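Local structure of putative branched-chain amino acid ABC transporter, periplasmic branched-chain amino acid-binding protein (Pseudomonas protegens Pf-5, 4RU0) at residues A[52-55]-A[56-59]; A[61-64]-A[65-69]; A[325-328]-A[329-333]. The protein probably binds branched-chain amino acids or related small solutes in the periplasm and delivers them to an ABC transporter. All blocks are in the same frame, centred on the assembly; numbering follows the deposited sequence.

Contact 1. Residues A[52-55]-A[56-59]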
ATOM      1  N   GLN A  52      -3.038 -11.806  -9.689  1.00 49.82           N
ATOM      2  CA  GLN A  52      -1.627 -11.839  -9.332  1.00 51.73           C
ATOM      3  C   GLN A  52      -1.435 -11.501  -7.855  1.00 52.94           C
ATOM      4  O   GLN A  52      -0.584 -12.090  -7.181  1.00 49.64           O
ATOM      5  CB  GLN A  52      -0.831 -10.879 -10.215  1.00 50.24           C
ATOM      6  CG  GLN A  52      -0.931 -11.194 -11.696  1.00 51.84           C
ATOM      7  CD  GLN A  52      -0.294 -10.128 -12.560  1.00 59.64           C
ATOM      8  OE1 GLN A  52       0.883  -9.800 -12.395  1.00 56.47           O
ATOM      9  NE2 GLN A  52      -1.075  -9.568 -13.481  1.00 60.61           N
ATOM     10  N   VAL A  53      -2.234 -10.558  -7.357  1.00 46.95           N
ATOM     11  CA  VAL A  53      -2.205 -10.197  -5.944  1.00 45.59           C
ATOM     12  C   VAL A  53      -2.671 -11.349  -5.049  1.00 46.21           C
ATOM     13  O   VAL A  53      -2.015 -11.679  -4.057  1.00 46.40           O
ATOM     14  CB  VAL A  53      -3.085  -8.967  -5.649  1.00 43.57           C
ATOM     15  CG1 VAL A  53      -2.952  -8.564  -4.190  1.00 42.33           C
ATOM     16  CG2 VAL A  53      -2.709  -7.806  -6.558  1.00 43.06           C
ATOM     17  N   TRP A  54      -3.805 -11.957  -5.396  1.00 46.62           N
ATOM     18  CA  TRP A  54      -4.362 -13.031  -4.575  1.00 47.25           C
ATOM     19  C   TRP A  54      -3.409 -14.219  -4.538  1.00 55.80           C
ATOM     20  O   TRP A  54      -3.215 -14.837  -3.487  1.00 54.23           O
ATOM     21  CB  TRP A  54      -5.739 -13.478  -5.087  1.00 47.51           C
ATOM     22  CG  TRP A  54      -6.616 -12.386  -5.653  1.00 46.08           C
ATOM     23  CD1 TRP A  54      -7.420 -12.480  -6.755  1.00 46.60           C
ATOM     24  CD2 TRP A  54      -6.779 -11.046  -5.154  1.00 44.08           C
ATOM     25  NE1 TRP A  54      -8.071 -11.288  -6.972  1.00 45.05           N
ATOM     26  CE2 TRP A  54      -7.694 -10.393  -6.006  1.00 43.51           C
ATOM     27  CE3 TRP A  54      -6.244 -10.339  -4.072  1.00 42.84           C
ATOM     28  CZ2 TRP A  54      -8.081  -9.070  -5.811  1.00 41.80           C
ATOM     29  CZ3 TRP A  54      -6.625  -9.026  -3.884  1.00 41.13           C
ATOM     30  CH2 TRP A  54      -7.536  -8.405  -4.748  1.00 40.64           C
ATOM     31  N   ALA A  55      -2.808 -14.522  -5.686  1.00 58.43           N
ATOM     32  CA  ALA A  55      -1.870 -15.633  -5.795  1.00 52.91           C
ATOM     33  C   ALA A  55      -0.667 -15.424  -4.879  1.00 53.99           C
ATOM     34  O   ALA A  55      -0.097 -16.386  -4.361  1.00 54.25           O
ATOM     35  CB  ALA A  55      -1.420 -15.806  -7.234  1.00 54.38           C
ATOM     36  N   GLY A  56      -0.291 -14.164  -4.678  1.00 51.05           N
ATOM     37  CA  GLY A  56       0.781 -13.825  -3.757  1.00 50.72           C
ATOM     38  C   GLY A  56       0.400 -14.117  -2.315  1.00 53.52           C
ATOM     39  O   GLY A  56       1.187 -14.691  -1.560  1.00 53.35           O
HETATM   40  N   MSE A  57      -0.791 -13.690  -1.936  1.00 51.01           N
HETATM   41  CA  MSE A  57      -1.277 -13.946  -0.613  1.00 51.90           C
HETATM   42  C   MSE A  57      -1.451 -15.423  -0.383  1.00 50.10           C
HETATM   43  O   MSE A  57      -1.031 -15.940   0.656  1.00 50.75           O
HETATM   44  CB  MSE A  57      -2.626 -13.258  -0.521  1.00 46.47           C
HETATM   45  CG  MSE A  57      -2.504 -11.814  -0.067  1.00 44.48           C
HETATM   46 SE   MSE A  57      -4.244 -10.947  -0.233  0.84 64.61          SE
HETATM   47  CE  MSE A  57      -4.292 -10.311   1.606  1.00 61.56           C
ATOM     48  N   ILE A  58      -2.039 -16.120  -1.337  1.00 51.17           N
ATOM     49  CA  ILE A  58      -2.265 -17.530  -1.150  1.00 61.20           C
ATOM     50  C   ILE A  58      -0.961 -18.323  -1.026  1.00 62.98           C
ATOM     51  O   ILE A  58      -0.817 -19.111  -0.108  1.00 56.12           O
ATOM     52  CB  ILE A  58      -3.141 -18.103  -2.280  1.00 63.60           C
ATOM     53  CG1 ILE A  58      -4.550 -17.525  -2.202  1.00 52.29           C
ATOM     54  CG2 ILE A  58      -3.224 -19.612  -2.182  1.00 56.33           C
ATOM     55  CD1 ILE A  58      -5.322 -17.584  -3.498  1.00 52.64           C
ATOM     56  N   ASP A  59       0.001 -18.068  -1.904  1.00 55.69           N
ATOM     57  CA  ASP A  59       1.220 -18.852  -1.890  1.00 63.80           C
ATOM     58  C   ASP A  59       1.956 -18.640  -0.596  1.00 64.76           C
ATOM     59  O   ASP A  59       2.492 -19.577  -0.032  1.00 61.06           O
ATOM     60  CB  ASP A  59       2.105 -18.570  -3.101  1.00 68.94           C
ATOM     61  CG  ASP A  59       1.490 -19.052  -4.382  1.00 69.99           C
ATOM     62  OD1 ASP A  59       1.925 -18.638  -5.471  1.00 70.26           O
ATOM     63  OD2 ASP A  59       0.552 -19.855  -4.310  1.00 74.25           O
TER
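Trp54 and Ile58 are joined first by backbone: Ile58 N gives a hydrogen bond of 2.8 Å to Trp54 O. Met57 N to Val53 O (3.2 Å) and Asp59 N to Ala55 O (3.0 Å) repeat this helical spacing. Gly56 N bonds to Gln52 O at 3.3 Å and makes a weak second bond to Val53 O.

The apolar contacts are looser. Met57 is a selenomethionine, and its SE lies 4.4 Å from Trp54 CE3, at the ring edge and near the ring plane. With Ile58 CG1 beside its own backbone N (chi1 -67°) and the chain extended beyond it, CD1 lies along the preceding turn, 3.5 Å from Trp54 O and 4.4 Å from Trp54 CB.

The polar ends serve other parts of the chain. Trp54 NE1 bonds to the carbonyl of Tyr41, and Gln52 reaches Ser324, Ser48 and Glu274. Asp59 OD1 is 3.2 Å from Ala55 O, but both are acceptors; the carboxylate is held instead by Tyr327 OH and Asp315 N. An alanine here in place of Asp59 would probably leave Tyr327 OH and Asp315 N without this acceptor and cost helix 47-67 a polar tie to helix 325-348.

The chemistry thus divides: main-chain bonds hold the turn itself, while buried polar side chains fasten it to its surroundings, close to the pocket where a polyether is bound in this crystal.

Contact 2. Residues A[61-64]-A[65-69]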
ATOM      1  N   LEU A  61       0.604 -17.912   2.260  1.00 54.39           N
ATOM      2  CA  LEU A  61      -0.167 -18.603   3.291  1.00 66.28           C
ATOM      3  C   LEU A  61       0.072 -20.109   3.196  1.00 66.75           C
ATOM      4  O   LEU A  61       0.199 -20.798   4.212  1.00 58.56           O
ATOM      5  CB  LEU A  61      -1.665 -18.297   3.164  1.00 53.32           C
ATOM      6  CG  LEU A  61      -2.143 -16.875   3.475  1.00 50.74           C
ATOM      7  CD1 LEU A  61      -3.638 -16.746   3.222  1.00 49.74           C
ATOM      8  CD2 LEU A  61      -1.812 -16.485   4.903  1.00 50.11           C
ATOM      9  N   ASN A  62       0.128 -20.606   1.965  1.00 58.64           N
ATOM     10  CA  ASN A  62       0.423 -22.007   1.711  1.00 67.78           C
ATOM     11  C   ASN A  62       1.784 -22.381   2.285  1.00 67.93           C
ATOM     12  O   ASN A  62       1.928 -23.389   2.981  1.00 64.79           O
ATOM     13  CB  ASN A  62       0.383 -22.292   0.207  1.00 62.34           C
ATOM     14  CG  ASN A  62      -0.391 -23.551  -0.126  1.00 77.59           C
ATOM     15  OD1 ASN A  62      -0.393 -24.515   0.642  1.00 81.08           O
ATOM     16  ND2 ASN A  62      -1.060 -23.545  -1.273  1.00 77.34           N
ATOM     17  N   TYR A  63       2.770 -21.536   1.992  1.00 62.25           N
ATOM     18  CA  TYR A  63       4.136 -21.701   2.471  1.00 63.55           C
ATOM     19  C   TYR A  63       4.209 -21.799   3.992  1.00 63.51           C
ATOM     20  O   TYR A  63       4.859 -22.690   4.531  1.00 66.59           O
ATOM     21  CB  TYR A  63       5.010 -20.539   1.973  1.00 62.29           C
ATOM     22  CG  TYR A  63       6.363 -20.447   2.641  1.00 63.14           C
ATOM     23  CD1 TYR A  63       7.438 -21.197   2.182  1.00 65.60           C
ATOM     24  CD2 TYR A  63       6.565 -19.607   3.730  1.00 61.61           C
ATOM     25  CE1 TYR A  63       8.677 -21.117   2.795  1.00 69.30           C
ATOM     26  CE2 TYR A  63       7.797 -19.524   4.347  1.00 62.49           C
ATOM     27  CZ  TYR A  63       8.849 -20.278   3.877  1.00 64.92           C
ATOM     28  OH  TYR A  63      10.075 -20.192   4.494  1.00 72.94           O
ATOM     29  N   ILE A  64       3.540 -20.877   4.680  1.00 68.08           N
ATOM     30  CA  ILE A  64       3.556 -20.840   6.142  1.00 66.61           C
ATOM     31  C   ILE A  64       3.029 -22.143   6.748  1.00 65.96           C
ATOM     32  O   ILE A  64       3.570 -22.640   7.738  1.00 65.96           O
ATOM     33  CB  ILE A  64       2.729 -19.649   6.675  1.00 58.25           C
ATOM     34  CG1 ILE A  64       3.434 -18.332   6.350  1.00 65.15           C
ATOM     35  CG2 ILE A  64       2.508 -19.760   8.177  1.00 59.07           C
ATOM     36  CD1 ILE A  64       4.747 -18.145   7.078  1.00 63.75           C
ATOM     37  N   ASN A  65       1.986 -22.701   6.141  1.00 64.60           N
ATOM     38  CA  ASN A  65       1.384 -23.937   6.629  1.00 65.02           C
ATOM     39  C   ASN A  65       2.285 -25.149   6.424  1.00 76.02           C
ATOM     40  O   ASN A  65       2.528 -25.918   7.350  1.00 69.91           O
ATOM     41  CB  ASN A  65       0.038 -24.185   5.942  1.00 64.47           C
ATOM     42  CG  ASN A  65      -1.114 -23.494   6.642  1.00 62.29           C
ATOM     43  OD1 ASN A  65      -1.020 -23.130   7.815  1.00 61.69           O
ATOM     44  ND2 ASN A  65      -2.215 -23.318   5.925  1.00 61.22           N
ATOM     45  N   GLN A  66       2.783 -25.311   5.205  1.00 68.94           N
ATOM     46  CA  GLN A  66       3.484 -26.527   4.835  1.00 75.48           C
ATOM     47  C   GLN A  66       4.957 -26.534   5.253  1.00 78.61           C
ATOM     48  O   GLN A  66       5.508 -27.594   5.552  1.00 83.90           O
ATOM     49  CB  GLN A  66       3.356 -26.750   3.325  1.00 75.07           C
ATOM     50  CG  GLN A  66       1.911 -26.756   2.837  1.00 71.44           C
ATOM     51  CD  GLN A  66       1.771 -27.217   1.398  1.00 72.61           C
ATOM     52  OE1 GLN A  66       2.715 -27.732   0.805  1.00 82.84           O
ATOM     53  NE2 GLN A  66       0.584 -27.036   0.830  1.00 71.44           N
ATOM     54  N   VAL A  67       5.587 -25.363   5.297  1.00 71.57           N
ATOM     55  CA  VAL A  67       7.020 -25.288   5.589  1.00 72.80           C
ATOM     56  C   VAL A  67       7.332 -24.952   7.053  1.00 72.43           C
ATOM     57  O   VAL A  67       8.308 -25.457   7.610  1.00 81.65           O
ATOM     58  CB  VAL A  67       7.709 -24.256   4.679  1.00 71.42           C
ATOM     59  CG1 VAL A  67       9.214 -24.245   4.917  1.00 72.93           C
ATOM     60  CG2 VAL A  67       7.408 -24.563   3.223  1.00 71.92           C
ATOM     61  N   GLU A  68       6.514 -24.111   7.682  1.00 69.95           N
ATOM     62  CA  GLU A  68       6.715 -23.791   9.097  1.00 69.66           C
ATOM     63  C   GLU A  68       5.653 -24.415   9.997  1.00 70.04           C
ATOM     64  O   GLU A  68       5.594 -24.127  11.194  1.00 69.68           O
ATOM     65  CB  GLU A  68       6.735 -22.279   9.320  1.00 66.73           C
ATOM     66  CG  GLU A  68       7.997 -21.581   8.855  1.00 77.88           C
ATOM     67  CD  GLU A  68       7.799 -20.856   7.545  1.00 83.33           C
ATOM     68  OE1 GLU A  68       7.018 -21.358   6.708  1.00 93.42           O
ATOM     69  OE2 GLU A  68       8.414 -19.781   7.354  1.00 74.90           O
ATOM     70  N   GLY A  69       4.811 -25.268   9.426  1.00 70.87           N
ATOM     71  CA  GLY A  69       3.763 -25.915  10.193  1.00 74.58           C
ATOM     72  C   GLY A  69       2.747 -24.920  10.715  1.00 71.99           C
ATOM     73  O   GLY A  69       2.202 -25.083  11.810  1.00 68.85           O
TER
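Asn65, Gln66, Val67 and Glu68 bond through their backbone N to the carbonyls of Leu61, Asn62, Tyr63 and Ile64, and the last of these, Glu68 N to Ile64 O at 3.3 Å, is bent, its donor lying above the carbonyl plane.

Val67 sits over one face of the Tyr63 ring. Its CB is 4.2 Å from the ring centroid, a CH-pi contact offset toward the rim. Val67 CG2 also meets Tyr63 CD1 at 3.5 Å. Tyr63 CG stands anti to its own N (chi1 168°), which swings the ring along the helix over the next turn. The Glu68 carboxylate approaches obliquely on the CE2 side of the ring. Its plane is turned 86° from the ring plane, and both OE1 and OE2 are 3.1 Å from Tyr63 CE2. Tyr307, on helix 299-309, packs against both Tyr63 and Val67.

On another side of the helix, Asn62 OD1 and Gln66 NE2 are 2.7 Å apart, with the two amide planes almost perpendicular. Gln66 OE1 bonds to Lys313. Asn65 ND2 bonds to Leu76 O on strand 76-82.

Gly69, with a positive phi of 65°, then carries the chain away from the helix. This is the outgoing end of the helix in a beta-alpha-beta unit, strand 34-40, helix 47-67 and strand 76-82, in a periplasmic binding protein of the leucine-binding family.

Contact 3. Residues A[325-328]-A[329-333]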
ATOM      1  N   VAL A 325       4.816  -6.602  -9.422  1.00 53.34           N
ATOM      2  CA  VAL A 325       4.566  -5.736  -8.279  1.00 50.50           C
ATOM      3  C   VAL A 325       3.249  -6.142  -7.609  1.00 47.21           C
ATOM      4  O   VAL A 325       3.109  -6.098  -6.411  1.00 46.23           O
ATOM      5  CB  VAL A 325       4.653  -4.238  -8.672  1.00 46.88           C
ATOM      6  CG1 VAL A 325       4.172  -3.294  -7.590  1.00 45.18           C
ATOM      7  CG2 VAL A 325       6.049  -3.881  -9.121  1.00 69.57           C
ATOM      8  N   TYR A 326       2.301  -6.540  -8.430  1.00 47.58           N
ATOM      9  CA  TYR A 326       1.051  -7.048  -7.953  1.00 52.40           C
ATOM     10  C   TYR A 326       1.234  -8.313  -7.115  1.00 52.95           C
ATOM     11  O   TYR A 326       0.660  -8.433  -6.050  1.00 49.80           O
ATOM     12  CB  TYR A 326       0.165  -7.334  -9.149  1.00 47.62           C
ATOM     13  CG  TYR A 326      -0.299  -6.093  -9.852  1.00 46.44           C
ATOM     14  CD1 TYR A 326      -0.724  -5.004  -9.140  1.00 60.28           C
ATOM     15  CD2 TYR A 326      -0.318  -6.014 -11.227  1.00 57.60           C
ATOM     16  CE1 TYR A 326      -1.158  -3.860  -9.770  1.00 62.39           C
ATOM     17  CE2 TYR A 326      -0.747  -4.871 -11.870  1.00 61.16           C
ATOM     18  CZ  TYR A 326      -1.171  -3.796 -11.131  1.00 61.94           C
ATOM     19  OH  TYR A 326      -1.617  -2.651 -11.744  1.00 63.36           O
ATOM     20  N   TYR A 327       2.071  -9.229  -7.570  1.00 50.16           N
ATOM     21  CA  TYR A 327       2.329 -10.444  -6.831  1.00 51.49           C
ATOM     22  C   TYR A 327       2.991 -10.146  -5.510  1.00 50.70           C
ATOM     23  O   TYR A 327       2.720 -10.774  -4.509  1.00 55.43           O
ATOM     24  CB  TYR A 327       3.173 -11.422  -7.656  1.00 54.14           C
ATOM     25  CG  TYR A 327       3.401 -12.741  -6.975  1.00 56.68           C
ATOM     26  CD1 TYR A 327       4.318 -12.857  -5.958  1.00 56.09           C
ATOM     27  CD2 TYR A 327       2.678 -13.859  -7.332  1.00 57.22           C
ATOM     28  CE1 TYR A 327       4.515 -14.048  -5.322  1.00 61.79           C
ATOM     29  CE2 TYR A 327       2.868 -15.060  -6.701  1.00 58.88           C
ATOM     30  CZ  TYR A 327       3.790 -15.149  -5.700  1.00 59.84           C
ATOM     31  OH  TYR A 327       3.995 -16.336  -5.062  1.00 60.94           O
ATOM     32  N   ASN A 328       3.891  -9.189  -5.522  1.00 50.12           N
ATOM     33  CA  ASN A 328       4.676  -8.868  -4.339  1.00 49.60           C
ATOM     34  C   ASN A 328       3.878  -8.096  -3.300  1.00 47.35           C
ATOM     35  O   ASN A 328       4.177  -8.163  -2.108  1.00 47.03           O
ATOM     36  CB  ASN A 328       5.926  -8.084  -4.733  1.00 49.87           C
ATOM     37  CG  ASN A 328       6.906  -8.921  -5.536  1.00 62.32           C
ATOM     38  OD1 ASN A 328       6.550  -9.976  -6.068  1.00 60.38           O
ATOM     39  ND2 ASN A 328       8.147  -8.455  -5.626  1.00 52.97           N
ATOM     40  N   SER A 329       2.865  -7.361  -3.748  1.00 45.91           N
ATOM     41  CA  SER A 329       1.973  -6.690  -2.816  1.00 43.96           C
ATOM     42  C   SER A 329       1.185  -7.750  -2.057  1.00 50.52           C
ATOM     43  O   SER A 329       0.918  -7.602  -0.869  1.00 48.27           O
ATOM     44  CB  SER A 329       1.034  -5.718  -3.537  1.00 42.63           C
ATOM     45  OG  SER A 329       0.136  -6.401  -4.391  1.00 48.27           O
ATOM     46  N   GLY A 330       0.834  -8.828  -2.751  1.00 54.72           N
ATOM     47  CA  GLY A 330       0.162  -9.950  -2.126  1.00 46.43           C
ATOM     48  C   GLY A 330       1.029 -10.569  -1.045  1.00 52.94           C
ATOM     49  O   GLY A 330       0.548 -10.897   0.042  1.00 46.95           O
ATOM     50  N   LEU A 331       2.315 -10.719  -1.344  1.00 48.62           N
ATOM     51  CA  LEU A 331       3.267 -11.276  -0.390  1.00 49.70           C
ATOM     52  C   LEU A 331       3.403 -10.405   0.855  1.00 48.05           C
ATOM     53  O   LEU A 331       3.441 -10.907   1.973  1.00 48.35           O
ATOM     54  CB  LEU A 331       4.637 -11.456  -1.051  1.00 51.42           C
ATOM     55  CG  LEU A 331       4.715 -12.466  -2.196  1.00 53.58           C
ATOM     56  CD1 LEU A 331       6.101 -12.467  -2.812  1.00 55.18           C
ATOM     57  CD2 LEU A 331       4.350 -13.861  -1.703  1.00 55.18           C
ATOM     58  N   VAL A 332       3.472  -9.096   0.650  1.00 46.42           N
ATOM     59  CA  VAL A 332       3.674  -8.170   1.755  1.00 49.60           C
ATOM     60  C   VAL A 332       2.375  -7.992   2.548  1.00 43.50           C
ATOM     61  O   VAL A 332       2.391  -7.891   3.776  1.00 43.01           O
ATOM     62  CB  VAL A 332       4.203  -6.809   1.246  1.00 43.88           C
ATOM     63  CG1 VAL A 332       4.065  -5.729   2.307  1.00 42.14           C
ATOM     64  CG2 VAL A 332       5.655  -6.956   0.818  1.00 45.39           C
ATOM     65  N   ASN A 333       1.254  -7.978   1.834  1.00 42.96           N
ATOM     66  CA  ASN A 333      -0.062  -7.907   2.460  1.00 43.23           C
ATOM     67  C   ASN A 333      -0.291  -9.084   3.408  1.00 47.13           C
ATOM     68  O   ASN A 333      -0.777  -8.912   4.525  1.00 48.69           O
ATOM     69  CB  ASN A 333      -1.157  -7.878   1.390  1.00 41.50           C
ATOM     70  CG  ASN A 333      -2.391  -7.126   1.836  1.00 46.17           C
ATOM     71  OD1 ASN A 333      -2.306  -6.179   2.618  1.00 43.48           O
ATOM     72  ND2 ASN A 333      -3.552  -7.549   1.344  1.00 44.28           N
TER
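Tyr326 O is gripped by two donors of the following turn. Ser329 OG donates to it at 2.7 Å, and Gly330 N adds a weak bond of 3.3 Å. The serine hydroxyl lies between its own N and carbonyl carbon (chi1 66°), and this rotation turns OG back to the carbonyl three residues earlier. Ser329 N itself bonds to Val325 O at 3.0 Å.

The residues form the opening turns of helix 325-348, in the periplasmic binding protein fold. Ser324 OG, just ahead, accepts a bond from Tyr327 N, while Ser329 packs on Val53 of helix 47-67, its side chain about 6 Å from the bound polyether.

Leu331 supplies the main apolar contact. Its CD1 comes to the edge of the Tyr327 ring, near the ring plane, 3.4 Å from Tyr327 CE1. Leu331 CG is 3.5 Å from the same ring carbon. Leu304 of helix 299-309 touches both side chains.

Asn328 uses ND2 outward, to the carbonyls of Pro293 and Gly295. Its backbone O accepts Val332 N at 3.0 Å, and Val332 CG2 lies 3.5 Å from that same oxygen.

From the N terminus the chain leaves strand 34-40 and enters helix 47-67. Contact 1 lies in the middle of this helix. Contact 2 follows at its far end, its centre about 14 Å from that of contact 1, where the chain turns off toward strand 76-82. Contact 3 comes much later, at the start of helix 325-348. All three are local, so none closes a long loop, and they run in series without nesting or crossing. Contacts 1 and 3 do meet in space, their centres about 7 Å apart. Gly56 O packs against Leu331 CD2 at 3.3 Å. This packing, with the Asp59-Tyr327 bond, ties helices 47-67 and 325-348 together. Contact 2 does not touch contact 3, but both border helix 299-309.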